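PDB 6WYE: serine acetyltransferase from Neisseria gonorrhoeae, which probably catalyses the transfer of an acetyl group from acetyl-CoA to L-serine, giving O-acetyl-L-serine, the first of two steps from serine to cysteine. Local coordinates for residues E40-A45 with Q58-H63; R140-L145 with Y155-R160. All blocks are in the same frame, centred on the assembly; numbering follows the deposited sequence.

Interaction 1. Residues E40-A45 with Q58-H63; sequences EETAAA and QTVLRH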
loop_
_atom_site.group_PDB
_atom_site.type_symbol
_atom_site.label_atom_id
_atom_site.label_comp_id
_atom_site.label_asym_id
_atom_site.label_seq_id
_atom_site.Cartn_x
_atom_site.Cartn_y
_atom_site.Cartn_z
ATOM N N GLU A 40 7.799 23.249 -19.511
ATOM C CA GLU A 40 6.795 24.299 -19.687
ATOM C C GLU A 40 5.396 23.708 -19.831
ATOM O O GLU A 40 4.433 24.246 -19.269
ATOM C CB GLU A 40 7.138 25.188 -20.900
ATOM N N GLU A 41 5.251 22.640 -20.624
ATOM C CA GLU A 41 3.971 21.937 -20.688
ATOM C C GLU A 41 3.551 21.456 -19.305
ATOM O O GLU A 41 2.371 21.519 -18.938
ATOM C CB GLU A 41 4.061 20.729 -21.624
ATOM C CG GLU A 41 4.417 21.015 -23.061
ATOM C CD GLU A 41 4.656 19.734 -23.856
ATOM O OE1 GLU A 41 4.759 18.647 -23.244
ATOM O OE2 GLU A 41 4.742 19.816 -25.100
ATOM N N THR A 42 4.505 20.937 -18.535
ATOM C CA THR A 42 4.163 20.351 -17.244
ATOM C C THR A 42 3.767 21.433 -16.249
ATOM O O THR A 42 2.787 21.273 -15.509
ATOM C CB THR A 42 5.337 19.525 -16.729
ATOM O OG1 THR A 42 5.590 18.444 -17.644
ATOM C CG2 THR A 42 5.033 18.955 -15.338
ATOM N N ALA A 43 4.492 22.560 -16.240
ATOM C CA ALA A 43 4.101 23.649 -15.351
ATOM C C ALA A 43 2.693 24.128 -15.675
ATOM O O ALA A 43 1.910 24.428 -14.770
ATOM C CB ALA A 43 5.102 24.804 -15.444
ATOM N N ALA A 44 2.344 24.166 -16.962
ATOM C CA ALA A 44 0.993 24.544 -17.364
ATOM C C ALA A 44 -0.044 23.543 -16.865
ATOM O O ALA A 44 -1.109 23.933 -16.371
ATOM C CB ALA A 44 0.914 24.670 -18.883
ATOM N N ALA A 45 0.220 22.243 -17.051
ATOM C CA ALA A 45 -0.724 21.237 -16.572
ATOM C C ALA A 45 -0.875 21.303 -15.058
ATOM O O ALA A 45 -1.987 21.188 -14.525
ATOM C CB ALA A 45 -0.269 19.834 -16.995
ATOM N N GLN A 58 6.825 16.162 -8.412
ATOM C CA GLN A 58 7.730 15.103 -7.971
ATOM C C GLN A 58 8.262 14.281 -9.136
ATOM O O GLN A 58 9.421 13.846 -9.107
ATOM C CB GLN A 58 7.020 14.176 -6.973
ATOM C CG GLN A 58 6.788 14.805 -5.602
ATOM C CD GLN A 58 5.650 14.145 -4.836
ATOM O OE1 GLN A 58 5.135 13.097 -5.238
ATOM N NE2 GLN A 58 5.227 14.780 -3.743
ATOM N N THR A 59 7.456 14.081 -10.172
ATOM C CA THR A 59 7.878 13.280 -11.312
ATOM C C THR A 59 8.662 14.081 -12.352
ATOM O O THR A 59 9.574 13.533 -12.977
ATOM C CB THR A 59 6.658 12.629 -11.972
ATOM O OG1 THR A 59 6.002 11.787 -11.021
ATOM C CG2 THR A 59 7.064 11.795 -13.200
ATOM N N VAL A 60 8.328 15.357 -12.563
ATOM C CA VAL A 60 8.953 16.128 -13.637
ATOM C C VAL A 60 9.725 17.344 -13.121
ATOM O O VAL A 60 10.943 17.438 -13.311
ATOM C CB VAL A 60 7.900 16.558 -14.667
ATOM C CG1 VAL A 60 8.533 17.453 -15.738
ATOM C CG2 VAL A 60 7.231 15.291 -15.304
ATOM N N LEU A 61 9.025 18.290 -12.484
ATOM C CA LEU A 61 9.597 19.631 -12.314
ATOM C C LEU A 61 10.756 19.661 -11.318
ATOM O O LEU A 61 11.677 20.468 -11.479
ATOM C CB LEU A 61 8.508 20.626 -11.908
ATOM C CG LEU A 61 7.331 20.758 -12.877
ATOM C CD1 LEU A 61 6.342 21.769 -12.340
ATOM C CD2 LEU A 61 7.789 21.172 -14.283
ATOM N N ARG A 62 10.747 18.806 -10.290
ATOM C CA ARG A 62 11.867 18.793 -9.354
ATOM C C ARG A 62 13.114 18.121 -9.925
ATOM O O ARG A 62 14.159 18.134 -9.266
ATOM C CB ARG A 62 11.470 18.112 -8.035
ATOM N N HIS A 63 13.042 17.536 -11.116
ATOM C CA HIS A 63 14.197 16.863 -11.692
ATOM C C HIS A 63 14.981 17.806 -12.600
ATOM O O HIS A 63 14.466 18.813 -13.088
ATOM C CB HIS A 63 13.767 15.629 -12.487
ATOM C CG HIS A 63 13.082 14.600 -11.653
ATOM N ND1 HIS A 63 13.737 13.506 -11.138
ATOM C CD2 HIS A 63 11.807 14.520 -11.210
ATOM C CE1 HIS A 63 12.894 12.789 -10.419
ATOM N NE2 HIS A 63 11.713 13.377 -10.454
#

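Interaction 2. Residues R140-L145 with Y155-R160; sequences RINHRL and YFLQNR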
loop_
_atom_site.group_PDB
_atom_site.type_symbol
_atom_site.label_atom_id
_atom_site.label_comp_id
_atom_site.label_asym_id
_atom_site.label_seq_id
_atom_site.Cartn_x
_atom_site.Cartn_y
_atom_site.Cartn_z
ATOM N N ARG A 140 14.568 -0.798 -23.213
ATOM C CA ARG A 140 15.927 -0.316 -23.460
ATOM C C ARG A 140 16.788 -0.455 -22.213
ATOM O O ARG A 140 17.902 -0.993 -22.267
ATOM C CB ARG A 140 15.894 1.145 -23.917
ATOM C CG ARG A 140 15.256 1.391 -25.247
ATOM C CD ARG A 140 15.490 2.843 -25.681
ATOM N NE ARG A 140 14.599 3.233 -26.768
ATOM C CZ ARG A 140 14.716 2.794 -28.020
ATOM N NH1 ARG A 140 15.695 1.956 -28.350
ATOM N NH2 ARG A 140 13.861 3.196 -28.948
ATOM N N ILE A 141 16.273 -0.013 -21.063
ATOM C CA ILE A 141 17.009 -0.223 -19.816
ATOM C C ILE A 141 17.122 -1.712 -19.511
ATOM O O ILE A 141 18.195 -2.209 -19.135
ATOM C CB ILE A 141 16.336 0.538 -18.659
ATOM C CG1 ILE A 141 16.214 2.022 -19.007
ATOM C CG2 ILE A 141 17.128 0.344 -17.370
ATOM C CD1 ILE A 141 15.418 2.826 -17.993
ATOM N N ASN A 142 16.022 -2.456 -19.682
ATOM C CA ASN A 142 16.061 -3.896 -19.433
ATOM C C ASN A 142 17.135 -4.572 -20.270
ATOM O O ASN A 142 17.858 -5.450 -19.776
ATOM C CB ASN A 142 14.701 -4.531 -19.720
ATOM C CG ASN A 142 14.319 -5.538 -18.667
ATOM O OD1 ASN A 142 14.657 -5.367 -17.495
ATOM N ND2 ASN A 142 13.627 -6.603 -19.070
ATOM N N HIS A 143 17.261 -4.162 -21.533
ATOM C CA HIS A 143 18.276 -4.733 -22.407
ATOM C C HIS A 143 19.673 -4.463 -21.865
ATOM O O HIS A 143 20.529 -5.357 -21.863
ATOM C CB HIS A 143 18.114 -4.163 -23.819
ATOM C CG HIS A 143 18.998 -4.806 -24.838
ATOM N ND1 HIS A 143 19.012 -6.167 -25.064
ATOM C CD2 HIS A 143 19.893 -4.273 -25.704
ATOM C CE1 HIS A 143 19.876 -6.443 -26.024
ATOM N NE2 HIS A 143 20.427 -5.311 -26.428
ATOM N N ARG A 144 19.909 -3.242 -21.372
ATOM C CA ARG A 144 21.197 -2.903 -20.769
ATOM C C ARG A 144 21.480 -3.766 -19.539
ATOM O O ARG A 144 22.602 -4.254 -19.360
ATOM C CB ARG A 144 21.222 -1.405 -20.431
ATOM C CG ARG A 144 22.355 -0.897 -19.515
ATOM C CD ARG A 144 23.751 -1.383 -19.912
ATOM N NE ARG A 144 24.108 -0.999 -21.272
ATOM C CZ ARG A 144 24.873 -1.728 -22.081
ATOM N NH1 ARG A 144 25.374 -2.885 -21.662
ATOM N NH2 ARG A 144 25.140 -1.293 -23.306
ATOM N N LEU A 145 20.483 -3.944 -18.669
ATOM C CA LEU A 145 20.656 -4.794 -17.491
ATOM C C LEU A 145 20.995 -6.225 -17.897
ATOM O O LEU A 145 21.790 -6.903 -17.233
ATOM C CB LEU A 145 19.387 -4.756 -16.636
ATOM C CG LEU A 145 19.110 -3.412 -15.969
ATOM C CD1 LEU A 145 17.816 -3.440 -15.173
ATOM C CD2 LEU A 145 20.300 -3.040 -15.069
ATOM N N TYR A 155 14.723 -10.658 -16.244
ATOM C CA TYR A 155 13.544 -11.515 -16.384
ATOM C C TYR A 155 12.424 -11.077 -15.445
ATOM O O TYR A 155 11.245 -11.110 -15.821
ATOM C CB TYR A 155 13.911 -12.975 -16.117
ATOM C CG TYR A 155 14.775 -13.582 -17.195
ATOM C CD1 TYR A 155 14.578 -13.265 -18.534
ATOM C CD2 TYR A 155 15.777 -14.490 -16.876
ATOM C CE1 TYR A 155 15.363 -13.827 -19.529
ATOM C CE2 TYR A 155 16.567 -15.056 -17.861
ATOM C CZ TYR A 155 16.356 -14.728 -19.178
ATOM O OH TYR A 155 17.149 -15.298 -20.145
ATOM N N PHE A 156 12.770 -10.693 -14.212
ATOM C CA PHE A 156 11.780 -10.144 -13.291
ATOM C C PHE A 156 11.085 -8.940 -13.913
ATOM O O PHE A 156 9.854 -8.828 -13.877
ATOM C CB PHE A 156 12.450 -9.769 -11.970
ATOM C CG PHE A 156 11.509 -9.149 -10.962
ATOM C CD1 PHE A 156 11.210 -7.788 -11.005
ATOM C CD2 PHE A 156 10.931 -9.929 -9.973
ATOM C CE1 PHE A 156 10.343 -7.226 -10.089
ATOM C CE2 PHE A 156 10.065 -9.369 -9.039
ATOM C CZ PHE A 156 9.764 -8.017 -9.104
ATOM N N LEU A 157 11.861 -8.034 -14.512
ATOM C CA LEU A 157 11.259 -6.841 -15.094
ATOM C C LEU A 157 10.522 -7.142 -16.394
ATOM O O LEU A 157 9.534 -6.473 -16.694
ATOM C CB LEU A 157 12.331 -5.772 -15.326
ATOM C CG LEU A 157 12.914 -5.227 -14.011
ATOM C CD1 LEU A 157 14.143 -4.318 -14.233
ATOM C CD2 LEU A 157 11.832 -4.513 -13.196
ATOM N N GLN A 158 10.981 -8.124 -17.183
ATOM C CA GLN A 158 10.219 -8.519 -18.371
ATOM C C GLN A 158 8.807 -8.925 -17.982
ATOM O O GLN A 158 7.829 -8.536 -18.629
ATOM C CB GLN A 158 10.901 -9.678 -19.102
ATOM C CG GLN A 158 10.068 -10.274 -20.265
ATOM C CD GLN A 158 10.634 -11.586 -20.792
ATOM O OE1 GLN A 158 11.544 -12.157 -20.202
ATOM N NE2 GLN A 158 10.088 -12.071 -21.903
ATOM N N ASN A 159 8.714 -9.701 -16.897
ATOM C CA ASN A 159 7.410 -10.183 -16.369
ATOM C C ASN A 159 6.599 -8.986 -15.862
ATOM O O ASN A 159 5.386 -8.935 -16.147
ATOM C CB ASN A 159 7.592 -11.242 -15.278
ATOM C CG ASN A 159 6.291 -11.628 -14.606
ATOM O OD1 ASN A 159 6.109 -11.389 -13.414
ATOM N ND2 ASN A 159 5.383 -12.223 -15.361
ATOM N N ARG A 160 7.246 -8.064 -15.140
ATOM C CA ARG A 160 6.543 -6.892 -14.621
ATOM C C ARG A 160 6.011 -6.030 -15.757
ATOM O O ARG A 160 4.875 -5.542 -15.700
ATOM C CB ARG A 160 7.470 -6.039 -13.742
ATOM C CG ARG A 160 7.556 -6.434 -12.288
ATOM C CD ARG A 160 6.183 -6.468 -11.653
ATOM N NE ARG A 160 5.767 -5.167 -11.155
ATOM C CZ ARG A 160 4.497 -4.799 -11.052
ATOM N NH1 ARG A 160 3.539 -5.643 -11.425
ATOM N NH2 ARG A 160 4.188 -3.599 -10.587
#

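Interaction 1. Residues E40-A45 with Q58-H63
T42 and V60 reach toward each other tip to tip, while L61 slides past T42 in the opposite direction, with the result that one threonine meets two branched side chains. Both branches of T42 are used. With chi1 at -62°, OG1 lies beside the backbone N and CG2 is anti to it, pointing the methyl across the gap. CG2 lies 3.8 Å from V60 CB and 3.7 Å from L61 CD2. OG1 comes within 3.6 Å of V60 CG1, a van der Waals contact with a methyl; the hydroxyl's hydrogen bond is to the carbonyl oxygen of I38, one turn back. Threonine suits this place: its polar branch is satisfied within its own helix and its methyl joins an apolar neighbourhood. V60, short and branched at CB, meets it with its own CG1. The longer L61 carries CD2 beside T42 to within 4.1 Å of A43 N, where the small alanine allows a leucine methyl to lie close to the backbone.

No hydrogen bond joins the two segments directly; this is a small apolar contact, burying 162 Å² in all. Residues 58-61 include a wider pi-type turn. Beyond it, H63 folds back and its NE2 donates to Q58 O at 2.7 Å, a bent bond (135° at the hydrogen), while its ND1 pairs with S68 OG.

The contact joins helices 34-48 and 53-61 of the N-terminal helical region. R39 NH1 gives the pair a polar tie by bonding to L61 O. V60 and H63 also rest on V69 of helix 66-78, and T42 and V60 touch S124 and L128, respectively, of helix 124-129.

Interaction 2. Residues R140-L145 with Y155-R160
A first torsion of -137°, away from any staggered position, swings the amide of N142 across to L157, whose own chi1 of -67° sets CG anti to its carbonyl carbon. The two side chains cross obliquely. OD1 of N142 sits only 3.2 Å from L157 CB and 3.5 Å from L157 CD1, so the oxygen lies against aliphatic carbon, and no hydrogen bond joins 140-145 to 155-160. The other end of the amide probably explains the off-rotamer torsion: ND2 donates to the carbonyl oxygen of A154, a turn earlier in the facing helix, and passes 3.6 Å from Q158 N. Asparagine is thus suited here as a short polar link between two helices.

The pair is an antiparallel helical hairpin, with local axes 10.1 Å apart at 160°, which leads into the left-handed beta-helix built by the hexapeptide repeats of this family. L145 CD1 meets L157 CD1 at 3.9 Å, two leucine methyls in van der Waals contact, suited to a buried face on which I91 and Y92 of helix 85-98 also pack, against L145 and L157 respectively. The extended Q158 chain turns its amide from helix 131-147, and NE2 bonds D168 OD1.

Along the chain the two contacts are in series: interaction 1 closes before interaction 2 opens. Their centres lie 27 Å apart and their nearest atoms about 13 Å, so they do not touch. Each pairs helices close in sequence, but they stand differently to the bound ligands. In interaction 2 the side chain of Q158 is about 8 Å from a bound (2S)-2-hydroxybutanedioic acid. On segment 40-45, E41, which does not itself touch 58-63, bonds through its carboxylate to Y123 N and S124 OG, shortly beyond the residues Y114, D117 and C120 that bind sodium; D117 also lines one of the two pockets that hold (2S)-2-hydroxybutanedioic acid, together with P118, A119, D182 and H183.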